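Local coordinates for protein probable amidase (Thermus thermophilus, PDB 2DC0) that is a probable amidase, a member of the amidase family built around a large mixed beta-sheet with helices packed about it, at residues 77-82 against 95-100. Residues are numbered along the deposited sequence; the frame is centred on the assembly and turned at random.
Sequences PVKGMP and PEEARA
K79 lies across E96 and E97, and P77 is tied to A98 just behind them, where the first half of a type II beta turn (V78 to M81) meets the loop leading into helix 99-106. Both pieces belong to the long connection that follows strand 69-73 of the mixed sheet in this amidase-family fold. K79 lies at the surface, its CG anti to its own carbonyl carbon (chi1 -65°), and from there the chain runs fully extended over the two glutamates. CG rests 4.0 Å from both E97 CB and E96 CD. Further out, CE comes to 3.6 Å from E97 OE1, with E96 OE1 a little more distant. At the tip, NZ stops 4.4 Å from E97 OE1, too far for a salt bridge, so the attraction to either carboxylate is probably loose. E97 instead spends its carboxylate on the following helix, forming salt bridges from OE1 to R102 and from OE2 to R105. Deeper in, A98, at the N-cap position of that helix, donates its backbone N to P77 O at 3.0 Å; the bond is nearly straight (164°), but the donor sits tilted 33° from the carbonyl plane. The same oxygen receives a CA-H...O contact from E97, so two neighbouring residues converge on it. The buried P77 ring packs with CD on A98 CB, while its CB lies 3.2 Å from P95 O. Two waters also bridge the segments. One molecule links V78 O and E96 O; a second accepts from K79 N and donates to E97 OE2 at 2.7 Å.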
loop_
_atom_site.group_PDB
_atom_site.type_symbol
_atom_site.label_atom_id
_atom_site.label_comp_id
_atom_site.label_asym_id
_atom_site.label_seq_id
_atom_site.Cartn_x
_atom_site.Cartn_y
_atom_site.Cartn_z
ATOM N N PRO A 77 -15.378 11.391 -19.971
ATOM C CA PRO A 77 -15.767 11.974 -21.258
ATOM C C PRO A 77 -16.219 10.881 -22.231
ATOM O O PRO A 77 -15.636 9.798 -22.283
ATOM C CB PRO A 77 -14.490 12.668 -21.715
ATOM C CG PRO A 77 -13.889 13.112 -20.409
ATOM C CD PRO A 77 -14.049 11.875 -19.560
ATOM N N VAL A 78 -17.278 11.162 -22.981
ATOM C CA VAL A 78 -17.795 10.214 -23.961
ATOM C C VAL A 78 -17.970 10.994 -25.260
ATOM O O VAL A 78 -18.477 12.115 -25.250
ATOM C CB VAL A 78 -19.166 9.628 -23.516
ATOM C CG1 VAL A 78 -19.771 8.794 -24.632
ATOM C CG2 VAL A 78 -18.990 8.778 -22.265
ATOM N N LYS A 79 -17.541 10.411 -26.374
ATOM C CA LYS A 79 -17.658 11.083 -27.663
ATOM C C LYS A 79 -19.095 11.488 -27.963
ATOM O O LYS A 79 -20.024 10.694 -27.790
ATOM C CB LYS A 79 -17.157 10.180 -28.793
ATOM C CG LYS A 79 -15.678 9.849 -28.742
ATOM C CD LYS A 79 -15.265 9.088 -29.993
ATOM C CE LYS A 79 -13.758 8.887 -30.045
ATOM N NZ LYS A 79 -13.327 8.233 -31.315
ATOM N N GLY A 80 -19.271 12.729 -28.406
ATOM C CA GLY A 80 -20.596 13.225 -28.746
ATOM C C GLY A 80 -21.450 13.646 -27.563
ATOM O O GLY A 80 -22.607 14.010 -27.742
ATOM N N MET A 81 -20.886 13.608 -26.358
ATOM C CA MET A 81 -21.632 13.981 -25.159
ATOM C C MET A 81 -20.856 14.947 -24.262
ATOM O O MET A 81 -19.642 14.836 -24.111
ATOM C CB MET A 81 -21.991 12.728 -24.343
ATOM C CG MET A 81 -22.940 11.758 -25.033
ATOM S SD MET A 81 -23.459 10.351 -23.999
ATOM C CE MET A 81 -23.369 9.034 -25.169
ATOM N N PRO A 82 -21.551 15.921 -23.660
ATOM C CA PRO A 82 -20.880 16.881 -22.777
ATOM C C PRO A 82 -20.539 16.230 -21.436
ATOM O O PRO A 82 -21.165 15.245 -21.043
ATOM C CB PRO A 82 -21.921 17.988 -22.623
ATOM C CG PRO A 82 -23.212 17.221 -22.663
ATOM C CD PRO A 82 -22.969 16.281 -23.842
ATOM N N PRO A 95 -9.855 15.149 -22.130
ATOM C CA PRO A 95 -9.881 14.710 -23.525
ATOM C C PRO A 95 -11.317 14.430 -23.969
ATOM O O PRO A 95 -12.247 14.462 -23.156
ATOM C CB PRO A 95 -9.013 13.454 -23.503
ATOM C CG PRO A 95 -9.295 12.898 -22.138
ATOM C CD PRO A 95 -9.227 14.131 -21.271
ATOM N N GLU A 96 -11.493 14.155 -25.257
ATOM C CA GLU A 96 -12.819 13.886 -25.813
ATOM C C GLU A 96 -13.429 12.582 -25.294
ATOM O O GLU A 96 -14.649 12.449 -25.207
ATOM C CB GLU A 96 -12.740 13.837 -27.344
ATOM C CG GLU A 96 -14.071 13.535 -28.026
ATOM C CD GLU A 96 -13.943 13.413 -29.538
ATOM O OE1 GLU A 96 -13.002 12.736 -30.002
ATOM O OE2 GLU A 96 -14.792 13.978 -30.257
ATOM N N GLU A 97 -12.573 11.625 -24.953
ATOM C CA GLU A 97 -13.035 10.336 -24.467
ATOM C C GLU A 97 -12.085 9.749 -23.433
ATOM O O GLU A 97 -10.863 9.779 -23.611
ATOM C CB GLU A 97 -13.170 9.367 -25.637
ATOM C CG GLU A 97 -13.536 7.960 -25.239
ATOM C CD GLU A 97 -13.640 7.041 -26.435
ATOM O OE1 GLU A 97 -12.657 6.958 -27.207
ATOM O OE2 GLU A 97 -14.702 6.403 -26.608
ATOM N N ALA A 98 -12.651 9.215 -22.355
ATOM C CA ALA A 98 -11.856 8.609 -21.296
ATOM C C ALA A 98 -11.368 7.248 -21.765
ATOM O O ALA A 98 -12.019 6.589 -22.580
ATOM C CB ALA A 98 -12.694 8.458 -20.028
ATOM N N ARG A 99 -10.221 6.823 -21.251
ATOM C CA ARG A 99 -9.661 5.535 -21.640
ATOM C C ARG A 99 -10.608 4.381 -21.343
ATOM O O ARG A 99 -10.762 3.472 -22.160
ATOM C CB ARG A 99 -8.336 5.287 -20.920
ATOM C CG ARG A 99 -7.631 4.029 -21.389
ATOM C CD ARG A 99 -7.076 4.218 -22.792
ATOM N NE ARG A 99 -6.435 3.009 -23.309
ATOM C CZ ARG A 99 -7.088 1.969 -23.822
ATOM N NH1 ARG A 99 -8.410 1.979 -23.895
ATOM N NH2 ARG A 99 -6.417 0.916 -24.267
ATOM N N ALA A 100 -11.236 4.407 -20.172
ATOM C CA ALA A 100 -12.155 3.335 -19.796
ATOM C C ALA A 100 -13.357 3.264 -20.733
ATOM O O ALA A 100 -13.882 2.183 -20.999
ATOM C CB ALA A 100 -12.618 3.520 -18.352
HETATM O O HOH W 1 -16.744 14.147 -24.926
HETATM O O HOH W 2 -17.124 7.489 -26.449
#